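PDB 6IYT: type I modular polyketide synthase, which probably loads an extender unit, such as ethylmalonyl, from coenzyme A through its acyltransferase domain during assembly of the polyketide salinomycin. Local coordinates for residues D207-H212 against V345-T350; V187-M192 against E216-A221; V124-G129 against E393-P398. All blocks are in the same frame, centred on the assembly; numbering follows the deposited sequence.

Interaction 1. Residues D207-H212 against V345-T350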
ATOM      1  N   ASP A 207       8.891  10.287  -4.246  1.00  7.07           N
ATOM      2  CA  ASP A 207       9.497  11.058  -5.338  1.00  7.72           C
ATOM      3  C   ASP A 207       8.685  10.886  -6.616  1.00  6.35           C
ATOM      4  O   ASP A 207       8.846  11.660  -7.600  1.00  6.21           O
ATOM      5  CB  ASP A 207      10.951  10.592  -5.584  1.00  8.51           C
ATOM      6  CG  ASP A 207      11.848  10.772  -4.350  1.00 11.83           C
ATOM      7  OD1 ASP A 207      11.848  11.890  -3.796  1.00 15.05           O
ATOM      8  OD2 ASP A 207      12.510   9.787  -3.908  1.00 12.00           O
ATOM      9  N   ALA A 208       7.859   9.858  -6.630  1.00  6.04           N
ATOM     10  CA  ALA A 208       6.932   9.584  -7.717  1.00  5.17           C
ATOM     11  C   ALA A 208       5.806   8.727  -7.156  1.00  4.64           C
ATOM     12  O   ALA A 208       5.977   8.099  -6.107  1.00  4.61           O
ATOM     13  CB  ALA A 208       7.617   8.854  -8.830  1.00  5.46           C
ATOM     14  N   VAL A 209       4.735   8.574  -7.924  1.00  4.11           N
ATOM     15  CA  VAL A 209       3.640   7.679  -7.535  1.00  4.26           C
ATOM     16  C   VAL A 209       3.246   6.789  -8.700  1.00  4.85           C
ATOM     17  O   VAL A 209       3.513   7.126  -9.843  1.00  4.98           O
ATOM     18  CB  VAL A 209       2.397   8.439  -7.078  1.00  3.89           C
ATOM     19  CG1 VAL A 209       2.686   9.289  -5.847  1.00  4.26           C
ATOM     20  CG2 VAL A 209       1.841   9.290  -8.220  1.00  3.94           C
ATOM     21  N   VAL A 210       2.769   5.578  -8.375  1.00  4.96           N
ATOM     22  CA  VAL A 210       2.242   4.636  -9.382  1.00  5.27           C
ATOM     23  C   VAL A 210       1.020   3.969  -8.818  1.00  5.08           C
ATOM     24  O   VAL A 210       0.998   3.560  -7.646  1.00  4.88           O
ATOM     25  CB  VAL A 210       3.248   3.553  -9.767  1.00  7.51           C
ATOM     26  CG1 VAL A 210       2.725   2.731 -10.925  1.00  7.02           C
ATOM     27  CG2 VAL A 210       4.572   4.158 -10.125  1.00 13.60           C
ATOM     28  N   GLY A 211      -0.017   3.901  -9.619  1.00  5.10           N
ATOM     29  CA  GLY A 211      -1.257   3.264  -9.212  1.00  4.68           C
ATOM     30  C   GLY A 211      -1.625   2.100 -10.129  1.00  5.81           C
ATOM     31  O   GLY A 211      -1.199   2.035 -11.306  1.00  6.19           O
ATOM     32  N   HIS A 212      -2.517   1.262  -9.648  1.00  5.62           N
ATOM     33  CA  HIS A 212      -2.984   0.094 -10.399  1.00  6.84           C
ATOM     34  C   HIS A 212      -4.515   0.187 -10.508  1.00  7.31           C
ATOM     35  O   HIS A 212      -5.201   0.281  -9.487  1.00  6.39           O
ATOM     36  CB  HIS A 212      -2.577  -1.169  -9.651  1.00  6.77           C
ATOM     37  CG  HIS A 212      -2.804  -2.417 -10.408  1.00  7.58           C
ATOM     38  ND1 HIS A 212      -1.771  -3.259 -10.788  1.00  9.56           N
ATOM     39  CD2 HIS A 212      -3.931  -2.950 -10.920  1.00  6.68           C
ATOM     40  CE1 HIS A 212      -2.283  -4.325 -11.390  1.00  6.90           C
ATOM     41  NE2 HIS A 212      -3.591  -4.173 -11.455  1.00  9.19           N
ATOM     42  N   VAL A 345       4.806  15.705  -7.906  1.00  9.73           N
ATOM     43  CA  VAL A 345       5.642  14.593  -8.083  1.00 10.28           C
ATOM     44  C   VAL A 345       5.040  13.846  -9.289  1.00  8.72           C
ATOM     45  O   VAL A 345       3.819  13.873  -9.476  1.00  8.09           O
ATOM     46  CB  VAL A 345       5.583  13.824  -6.767  1.00 16.49           C
ATOM     47  CG1 VAL A 345       4.954  12.484  -6.882  1.00 14.33           C
ATOM     48  CG2 VAL A 345       6.881  13.889  -6.042  1.00 12.22           C
ATOM     49  N   PRO A 346       5.881  13.299 -10.178  1.00  7.63           N
ATOM     50  CA  PRO A 346       5.292  12.631 -11.358  1.00  8.24           C
ATOM     51  C   PRO A 346       4.453  11.409 -11.021  1.00  7.25           C
ATOM     52  O   PRO A 346       4.774  10.678 -10.064  1.00  7.09           O
ATOM     53  CB  PRO A 346       6.522  12.198 -12.188  1.00 10.37           C
ATOM     54  CG  PRO A 346       7.659  12.949 -11.647  1.00 10.57           C
ATOM     55  CD  PRO A 346       7.351  13.326 -10.228  1.00  8.96           C
ATOM     56  N   LEU A 347       3.582  11.031 -11.977  1.00  6.95           N
ATOM     57  CA  LEU A 347       2.776   9.806 -11.888  1.00  7.06           C
ATOM     58  C   LEU A 347       3.147   8.895 -13.047  1.00  5.92           C
ATOM     59  O   LEU A 347       3.145   9.336 -14.192  1.00  5.44           O
ATOM     60  CB  LEU A 347       1.277  10.147 -11.938  1.00  9.20           C
ATOM     61  CG  LEU A 347       0.206   9.053 -11.859  1.00 13.48           C
ATOM     62  CD1 LEU A 347       0.734   7.800 -11.201  1.00 23.50           C
ATOM     63  CD2 LEU A 347      -1.023   9.545 -11.096  1.00 13.29           C
ATOM     64  N   TYR A 348       3.665   7.704 -12.730  1.00  5.08           N
ATOM     65  CA  TYR A 348       4.061   6.743 -13.745  1.00  5.37           C
ATOM     66  C   TYR A 348       2.841   5.924 -14.156  1.00  5.29           C
ATOM     67  O   TYR A 348       2.415   5.028 -13.454  1.00  5.66           O
ATOM     68  CB  TYR A 348       5.179   5.807 -13.226  1.00  5.19           C
ATOM     69  CG  TYR A 348       6.584   6.366 -13.324  1.00  6.56           C
ATOM     70  CD1 TYR A 348       6.955   7.449 -12.603  1.00  7.47           C
ATOM     71  CD2 TYR A 348       7.541   5.732 -14.087  1.00  8.10           C
ATOM     72  CE1 TYR A 348       8.242   7.980 -12.698  1.00  9.30           C
ATOM     73  CE2 TYR A 348       8.839   6.192 -14.130  1.00  9.74           C
ATOM     74  CZ  TYR A 348       9.191   7.299 -13.392  1.00  9.93           C
ATOM     75  OH  TYR A 348      10.502   7.759 -13.399  1.00 11.62           O
ATOM     76  N   SER A 349       2.268   6.251 -15.300  1.00  4.95           N
ATOM     77  CA  SER A 349       0.992   5.661 -15.694  1.00  4.78           C
ATOM     78  C   SER A 349       1.158   4.195 -16.013  1.00  4.60           C
ATOM     79  O   SER A 349       2.043   3.825 -16.799  1.00  5.16           O
ATOM     80  CB  SER A 349       0.430   6.379 -16.931  1.00  4.87           C
ATOM     81  OG  SER A 349      -0.746   5.744 -17.355  1.00  4.94           O
ATOM     82  N   THR A 350       0.255   3.375 -15.465  1.00  4.07           N
ATOM     83  CA  THR A 350       0.135   1.946 -15.852  1.00  4.87           C
ATOM     84  C   THR A 350      -0.931   1.734 -16.928  1.00  5.93           C
ATOM     85  O   THR A 350      -1.234   0.588 -17.319  1.00  7.15           O
ATOM     86  CB  THR A 350      -0.200   1.112 -14.649  1.00  4.68           C
ATOM     87  OG1 THR A 350      -1.415   1.607 -14.047  1.00  4.52           O
ATOM     88  CG2 THR A 350       0.927   1.186 -13.657  1.00  5.43           C
TER
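Val209 and Val345 meet where a short piece of chain, 345-350, flanks the edge of the four-stranded parallel sheet in the alpha/beta core of the acyltransferase domain. The two segments run in nearly the same direction, their end-to-end lines differing by 26°, and bury 460 Å² between them. A single backbone bridge joins Val209 to Leu347. Its pattern is that of parallel strands, since Val209 bonds to both neighbours of its partner: Val209 N gives to Pro346 O at 3.0 Å, and Val209 O takes the N-H of Tyr348, its N at 2.9 Å. Val209 contributes the most area, and its two methyls divide the work. CG1 stands 4.1 Å from Val345 CG1, while CG2, wedged between its own N and carbonyl carbon, reaches 3.5 Å from Leu347 CD1. On this face Val209 also packs against Ala219 of helix 215-223. Val345 points its CB at the other segment and straddles the start of the strand, laying CG1 3.6 Å from Ala208 CA and CG2 beside Asp207 O. The opposite face carries Val210, whose CG2 lies 3.6 Å from Tyr348 CB, the two side chains meeting at a slant; Ala208 CB sits near Tyr348 CE1. Helix 376-385 covers Val210 and Tyr348 through Val379 and Leu383, and the tyrosine hydroxyl bonds to Asp386. Gly211 opens a GHSQG sequence that probably forms the nucleophile elbow of this family. Just there Thr350 reaches back, its chi1 of 57° turning the hydroxyl toward the strand, and OG1 donates to Gly211 O over 2.8 Å, 17° out of the carbonyl plane.

Interaction 2. Residues V187-M192 against E216-A221; sequences VLFTVM and EIAAAA
The axes of segments 187-192 and 216-221 come within 9.4 Å and cross at -39°, with both helices running in broadly the same sense. They belong to a helix-strand-helix succession of the alpha/beta core, in which helix 181-200 leads through strand 208-211 into helix 215-223. The contact buries 193 Å², and Phe189 supplies most of the share of helix 181-200. With CG anti to the backbone N (chi1 167°), the phenyl extends toward the second helix and lies against three of its residues. Its CE1 is 3.9 Å from Ile217 CG2 and equally far from Ala221 CB, while CD1 is the same distance from Ala218 CA. Ile217 O lies near the ring plane, at the edge. Val153 and Ala231, from helices 144-158 and 228-245, press on the same phenyl. Small residues at 218 and 221 let the ring come close to the helix backbone. Met192, one turn on, touches Pro126, just past the end of strand 120-125, and bends at chi3 (-61°) to bring its CE to 3.9 Å from Ala218 CB.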
ATOM      1  N   VAL A 187     -14.036   3.646  -0.090  1.00  4.76           N
ATOM      2  CA  VAL A 187     -13.413   3.351   1.212  1.00  5.21           C
ATOM      3  C   VAL A 187     -11.909   3.002   1.041  1.00  5.23           C
ATOM      4  O   VAL A 187     -11.072   3.563   1.714  1.00  4.71           O
ATOM      5  CB  VAL A 187     -14.129   2.227   1.928  1.00  6.38           C
ATOM      6  CG1 VAL A 187     -13.272   1.701   3.050  1.00  7.44           C
ATOM      7  CG2 VAL A 187     -15.461   2.715   2.449  1.00  6.34           C
ATOM      8  N   LEU A 188     -11.593   2.170   0.044  1.00  5.74           N
ATOM      9  CA  LEU A 188     -10.192   1.871  -0.303  1.00  6.39           C
ATOM     10  C   LEU A 188      -9.390   3.116  -0.638  1.00  5.43           C
ATOM     11  O   LEU A 188      -8.244   3.229  -0.249  1.00  4.62           O
ATOM     12  CB  LEU A 188     -10.137   0.901  -1.473  1.00  8.31           C
ATOM     13  CG  LEU A 188      -9.766  -0.566  -1.270  1.00 15.63           C
ATOM     14  CD1 LEU A 188      -9.939  -1.079   0.129  1.00 15.91           C
ATOM     15  CD2 LEU A 188     -10.442  -1.467  -2.301  1.00 12.64           C
ATOM     16  N   PHE A 189      -9.979   3.998  -1.456  1.00  4.81           N
ATOM     17  CA  PHE A 189      -9.399   5.273  -1.774  1.00  4.80           C
ATOM     18  C   PHE A 189      -9.042   6.058  -0.497  1.00  5.56           C
ATOM     19  O   PHE A 189      -7.926   6.513  -0.346  1.00  4.51           O
ATOM     20  CB  PHE A 189     -10.374   6.081  -2.620  1.00  5.21           C
ATOM     21  CG  PHE A 189     -10.009   7.520  -2.759  1.00  4.68           C
ATOM     22  CD1 PHE A 189      -9.113   7.925  -3.735  1.00  4.70           C
ATOM     23  CD2 PHE A 189     -10.689   8.472  -2.069  1.00  4.41           C
ATOM     24  CE1 PHE A 189      -8.802   9.265  -3.919  1.00  4.44           C
ATOM     25  CE2 PHE A 189     -10.417   9.810  -2.253  1.00  4.13           C
ATOM     26  CZ  PHE A 189      -9.466  10.210  -3.194  1.00  4.40           C
ATOM     27  N   THR A 190      -9.973   6.114   0.446  1.00  4.77           N
ATOM     28  CA  THR A 190      -9.768   6.894   1.659  1.00  6.07           C
ATOM     29  C   THR A 190      -8.671   6.276   2.482  1.00  5.20           C
ATOM     30  O   THR A 190      -7.773   6.973   2.927  1.00  5.10           O
ATOM     31  CB  THR A 190     -11.059   7.009   2.503  1.00  7.31           C
ATOM     32  OG1 THR A 190     -11.393   5.734   3.057  1.00 22.83           O
ATOM     33  CG2 THR A 190     -12.143   7.480   1.668  1.00  5.55           C
ATOM     34  N   VAL A 191      -8.663   4.964   2.554  1.00  4.98           N
ATOM     35  CA  VAL A 191      -7.673   4.270   3.360  1.00  4.86           C
ATOM     36  C   VAL A 191      -6.258   4.418   2.734  1.00  4.91           C
ATOM     37  O   VAL A 191      -5.288   4.743   3.447  1.00  4.86           O
ATOM     38  CB  VAL A 191      -8.027   2.792   3.536  1.00  5.33           C
ATOM     39  CG1 VAL A 191      -6.842   2.029   4.049  1.00  5.33           C
ATOM     40  CG2 VAL A 191      -9.206   2.631   4.469  1.00  5.44           C
ATOM     41  N   MET A 192      -6.162   4.304   1.407  1.00  4.87           N
ATOM     42  CA  MET A 192      -4.821   4.333   0.729  1.00  4.83           C
ATOM     43  C   MET A 192      -4.204   5.735   0.787  1.00  4.78           C
ATOM     44  O   MET A 192      -3.013   5.908   1.083  1.00  4.97           O
ATOM     45  CB  MET A 192      -4.955   3.890  -0.718  1.00  5.79           C
ATOM     46  CG  MET A 192      -5.023   2.399  -0.887  1.00  5.81           C
ATOM     47  SD  MET A 192      -4.897   1.885  -2.625  1.00  8.61           S
ATOM     48  CE  MET A 192      -6.309   2.660  -3.338  1.00  8.75           C
ATOM     49  N   GLU A 216      -4.866   4.367  -9.290  1.00  4.52           N
ATOM     50  CA  GLU A 216      -4.336   5.586  -9.888  1.00  4.69           C
ATOM     51  C   GLU A 216      -5.089   6.814  -9.394  1.00  4.47           C
ATOM     52  O   GLU A 216      -4.574   7.912  -9.458  1.00  4.41           O
ATOM     53  CB  GLU A 216      -4.376   5.500 -11.412  1.00  5.58           C
ATOM     54  CG  GLU A 216      -3.297   4.593 -11.999  1.00  6.28           C
ATOM     55  CD  GLU A 216      -2.945   4.920 -13.449  1.00  7.45           C
ATOM     56  OE1 GLU A 216      -1.747   4.813 -13.803  1.00  7.05           O
ATOM     57  OE2 GLU A 216      -3.831   5.389 -14.212  1.00  9.00           O
ATOM     58  N   ILE A 217      -6.353   6.644  -9.000  1.00  4.36           N
ATOM     59  CA  ILE A 217      -7.124   7.799  -8.462  1.00  4.38           C
ATOM     60  C   ILE A 217      -6.540   8.243  -7.093  1.00  4.08           C
ATOM     61  O   ILE A 217      -6.284   9.441  -6.853  1.00  3.93           O
ATOM     62  CB  ILE A 217      -8.602   7.456  -8.302  1.00  4.33           C
ATOM     63  CG1 ILE A 217      -9.198   6.994  -9.635  1.00  4.99           C
ATOM     64  CG2 ILE A 217      -9.352   8.645  -7.747  1.00  4.47           C
ATOM     65  CD1 ILE A 217     -10.530   6.271  -9.495  1.00  5.30           C
ATOM     66  N   ALA A 218      -6.203   7.273  -6.245  1.00  3.63           N
ATOM     67  CA  ALA A 218      -5.473   7.578  -4.993  1.00  3.59           C
ATOM     68  C   ALA A 218      -4.074   8.165  -5.252  1.00  4.09           C
ATOM     69  O   ALA A 218      -3.674   9.142  -4.604  1.00  4.43           O
ATOM     70  CB  ALA A 218      -5.375   6.354  -4.109  1.00  3.55           C
ATOM     71  N   ALA A 219      -3.378   7.624  -6.231  1.00  3.74           N
ATOM     72  CA  ALA A 219      -2.065   8.134  -6.601  1.00  4.01           C
ATOM     73  C   ALA A 219      -2.128   9.607  -7.035  1.00  4.80           C
ATOM     74  O   ALA A 219      -1.287  10.442  -6.619  1.00  5.61           O
ATOM     75  CB  ALA A 219      -1.493   7.295  -7.707  1.00  4.13           C
ATOM     76  N   ALA A 220      -3.135   9.932  -7.846  1.00  5.12           N
ATOM     77  CA  ALA A 220      -3.350  11.319  -8.306  1.00  5.45           C
ATOM     78  C   ALA A 220      -3.691  12.248  -7.153  1.00  5.30           C
ATOM     79  O   ALA A 220      -3.296  13.428  -7.153  1.00  5.73           O
ATOM     80  CB  ALA A 220      -4.448  11.358  -9.343  1.00  6.22           C
ATOM     81  N   ALA A 221      -4.459  11.754  -6.184  1.00  5.38           N
ATOM     82  CA  ALA A 221      -4.797  12.554  -5.027  1.00  6.64           C
ATOM     83  C   ALA A 221      -3.527  12.831  -4.198  1.00  6.45           C
ATOM     84  O   ALA A 221      -3.315  13.945  -3.710  1.00  9.23           O
ATOM     85  CB  ALA A 221      -5.848  11.861  -4.194  1.00  6.65           C
TER

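Interaction 3. Residues V124-G129 against E393-P398; sequences VFPGQG and ESSAHP
Pro126 lays the CG corner of its ring over the carboxylate end of Glu393, with CG 3.4 Å from OE2, and over Ser395, whose CB is 3.7 Å from the same carbon. The overlap lies at the C-terminal ends of strands 120-125 and 388-393, neighbours in the parallel sheet. A parallel bridge pairs Val124 with Glu393, CA to CA 4.5 Å. Ser394 N then donates to Val124 O at 3.0 Å, its N-H...O angle 157°. The chain next bends in an inverse gamma turn centred on Ser394; the buried Ser394 O has no partner in the model. Glu393 keeps CG anti to its backbone N (chi1 -174°) and stretches on, carrying the carboxylate past Pro126 CD to the far end of the same loop, just before helix 401-411, where Val399 N and Leu400 N bond to OE2 and OE1. These two N-H groups and the hydroxyl of Ser395 hold the carboxylate in place. Ser394 CB meets Phe125 CE2 at 3.6 Å, and Ser394 OG bonds to Met192 O. Ser395 OG donates to Glu393 OE2 over 2.6 Å, meeting it on the anti side, 22° out of the carboxylate plane.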
ATOM      1  N   VAL A 124       3.155   3.225  -4.118  1.00  4.00           N
ATOM      2  CA  VAL A 124       2.401   2.290  -4.945  1.00  4.72           C
ATOM      3  C   VAL A 124       0.980   2.181  -4.355  1.00  4.44           C
ATOM      4  O   VAL A 124       0.803   1.878  -3.195  1.00  3.92           O
ATOM      5  CB  VAL A 124       3.040   0.898  -4.936  1.00  5.56           C
ATOM      6  CG1 VAL A 124       2.226  -0.087  -5.770  1.00  5.32           C
ATOM      7  CG2 VAL A 124       4.481   0.973  -5.412  1.00  6.30           C
ATOM      8  N   PHE A 125      -0.015   2.340  -5.214  1.00  4.38           N
ATOM      9  CA  PHE A 125      -1.413   2.353  -4.811  1.00  4.43           C
ATOM     10  C   PHE A 125      -2.171   1.308  -5.603  1.00  5.21           C
ATOM     11  O   PHE A 125      -2.424   1.484  -6.812  1.00  4.84           O
ATOM     12  CB  PHE A 125      -2.004   3.736  -5.097  1.00  4.47           C
ATOM     13  CG  PHE A 125      -1.367   4.834  -4.310  1.00  4.51           C
ATOM     14  CD1 PHE A 125      -0.215   5.478  -4.785  1.00  4.80           C
ATOM     15  CD2 PHE A 125      -1.825   5.149  -3.025  1.00  4.68           C
ATOM     16  CE1 PHE A 125       0.390   6.480  -4.031  1.00  5.06           C
ATOM     17  CE2 PHE A 125      -1.209   6.126  -2.272  1.00  4.87           C
ATOM     18  CZ  PHE A 125      -0.075   6.750  -2.748  1.00  5.03           C
ATOM     19  N   PRO A 126      -2.410   0.147  -4.993  1.00  5.83           N
ATOM     20  CA  PRO A 126      -3.073  -0.946  -5.729  1.00  6.50           C
ATOM     21  C   PRO A 126      -4.566  -0.728  -5.950  1.00  7.38           C
ATOM     22  O   PRO A 126      -5.150   0.237  -5.446  1.00  7.55           O
ATOM     23  CB  PRO A 126      -2.847  -2.172  -4.841  1.00  6.67           C
ATOM     24  CG  PRO A 126      -2.543  -1.644  -3.484  1.00  8.70           C
ATOM     25  CD  PRO A 126      -2.077  -0.214  -3.609  1.00  6.40           C
ATOM     26  N   GLY A 127      -5.178  -1.631  -6.666  1.00  9.90           N
ATOM     27  CA  GLY A 127      -6.647  -1.630  -6.812  1.00 11.33           C
ATOM     28  C   GLY A 127      -7.290  -2.568  -5.814  1.00 13.30           C
ATOM     29  O   GLY A 127      -6.866  -2.660  -4.653  1.00 13.64           O
ATOM     30  N   GLN A 128      -8.320  -3.275  -6.244  1.00 13.32           N
ATOM     31  CA  GLN A 128      -9.036  -4.142  -5.328  1.00 13.46           C
ATOM     32  C   GLN A 128      -8.201  -5.365  -5.025  1.00 11.66           C
ATOM     33  O   GLN A 128      -7.307  -5.728  -5.795  1.00 13.87           O
ATOM     34  CB  GLN A 128     -10.396  -4.537  -5.893  1.00 15.00           C
ATOM     35  CG  GLN A 128     -11.524  -3.724  -5.319  1.00 15.63           C
ATOM     36  CD  GLN A 128     -12.795  -3.839  -6.116  1.00 15.28           C
ATOM     37  OE1 GLN A 128     -13.535  -4.835  -6.014  1.00 17.13           O
ATOM     38  NE2 GLN A 128     -13.048  -2.861  -6.933  1.00 13.89           N
ATOM     39  N   GLY A 129      -8.420  -5.943  -3.854  1.00 10.59           N
ATOM     40  CA  GLY A 129      -7.641  -7.095  -3.406  1.00 10.68           C
ATOM     41  C   GLY A 129      -6.992  -6.815  -2.063  1.00 12.66           C
ATOM     42  O   GLY A 129      -6.569  -7.751  -1.341  1.00 11.59           O
ATOM     43  N   GLU A 393       4.078   0.288  -0.692  1.00  5.09           N
ATOM     44  CA  GLU A 393       2.695   0.054  -1.047  1.00  5.29           C
ATOM     45  C   GLU A 393       1.794   0.577   0.060  1.00  4.96           C
ATOM     46  O   GLU A 393       1.788   0.068   1.169  1.00  4.91           O
ATOM     47  CB  GLU A 393       2.431  -1.426  -1.382  1.00  6.26           C
ATOM     48  CG  GLU A 393       1.013  -1.673  -1.904  1.00  7.65           C
ATOM     49  CD  GLU A 393       0.684  -3.130  -2.055  1.00 10.37           C
ATOM     50  OE1 GLU A 393       1.472  -3.848  -2.711  1.00 12.16           O
ATOM     51  OE2 GLU A 393      -0.419  -3.553  -1.591  1.00 12.61           O
ATOM     52  N   SER A 394       1.082   1.649  -0.257  1.00  4.49           N
ATOM     53  CA  SER A 394       0.272   2.395   0.692  1.00  4.66           C
ATOM     54  C   SER A 394      -1.130   1.769   0.826  1.00  5.01           C
ATOM     55  O   SER A 394      -2.131   2.374   0.420  1.00  5.28           O
ATOM     56  CB  SER A 394       0.163   3.846   0.222  1.00  5.03           C
ATOM     57  OG  SER A 394      -0.418   4.685   1.215  1.00  5.08           O
ATOM     58  N   SER A 395      -1.177   0.543   1.356  1.00  4.83           N
ATOM     59  CA  SER A 395      -2.390  -0.279   1.304  1.00  5.20           C
ATOM     60  C   SER A 395      -2.635  -1.052   2.614  1.00  5.51           C
ATOM     61  O   SER A 395      -1.766  -1.163   3.439  1.00  4.66           O
ATOM     62  CB  SER A 395      -2.274  -1.279   0.168  1.00  5.16           C
ATOM     63  OG  SER A 395      -1.318  -2.249   0.469  1.00  6.15           O
ATOM     64  N   ALA A 396      -3.860  -1.555   2.766  1.00  5.32           N
ATOM     65  CA  ALA A 396      -4.276  -2.313   3.930  1.00  6.77           C
ATOM     66  C   ALA A 396      -3.701  -3.747   3.934  1.00  6.38           C
ATOM     67  O   ALA A 396      -3.681  -4.381   4.951  1.00  4.95           O
ATOM     68  CB  ALA A 396      -5.800  -2.361   3.981  1.00  7.59           C
ATOM     69  N   HIS A 397      -3.209  -4.215   2.784  1.00  6.61           N
ATOM     70  CA  HIS A 397      -2.699  -5.603   2.657  1.00  8.02           C
ATOM     71  C   HIS A 397      -1.904  -5.700   1.387  1.00  8.01           C
ATOM     72  O   HIS A 397      -2.320  -5.141   0.386  1.00  8.08           O
ATOM     73  CB  HIS A 397      -3.864  -6.612   2.614  1.00  8.64           C
ATOM     74  CG  HIS A 397      -3.419  -8.037   2.476  1.00  8.55           C
ATOM     75  ND1 HIS A 397      -2.870  -8.739   3.516  1.00  9.36           N
ATOM     76  CD2 HIS A 397      -3.414  -8.881   1.414  1.00 12.08           C
ATOM     77  CE1 HIS A 397      -2.488  -9.935   3.097  1.00 12.35           C
ATOM     78  NE2 HIS A 397      -2.787 -10.040   1.819  1.00 12.64           N
ATOM     79  N   PRO A 398      -0.674  -6.266   1.451  1.00  8.27           N
ATOM     80  CA  PRO A 398       0.255  -6.061   0.303  1.00 10.20           C
ATOM     81  C   PRO A 398      -0.103  -6.948  -0.858  1.00 12.89           C
ATOM     82  O   PRO A 398      -0.278  -8.176  -0.682  1.00 17.12           O
ATOM     83  CB  PRO A 398       1.625  -6.453   0.842  1.00 11.08           C
ATOM     84  CG  PRO A 398       1.450  -6.837   2.239  1.00 10.67           C
ATOM     85  CD  PRO A 398      -0.004  -6.831   2.619  1.00  9.25           C
TER

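How the interactions relate
All three contacts lie in the acyltransferase domain, with centres 9 to 14 Å apart. Interactions 1 and 3 share the parallel sheet: strand 120-125 stands between 208-211 and 388-393, and bonds such as Phe125 N to Val210 O join them. Interaction 2 packs helices next to that sheet, with Ala219 CB 3.7 Å from Phe125 CD1. Glu216 OE1 probably accepts from Thr350 N, tying 216-221 to interaction 1. In sequence, 124-129 and 393-398 enclose everything else, whereas the segments of interactions 1 and 2 interleave. Remote parts of the chain therefore converge around the probable nucleophile elbow that follows strand 208-211.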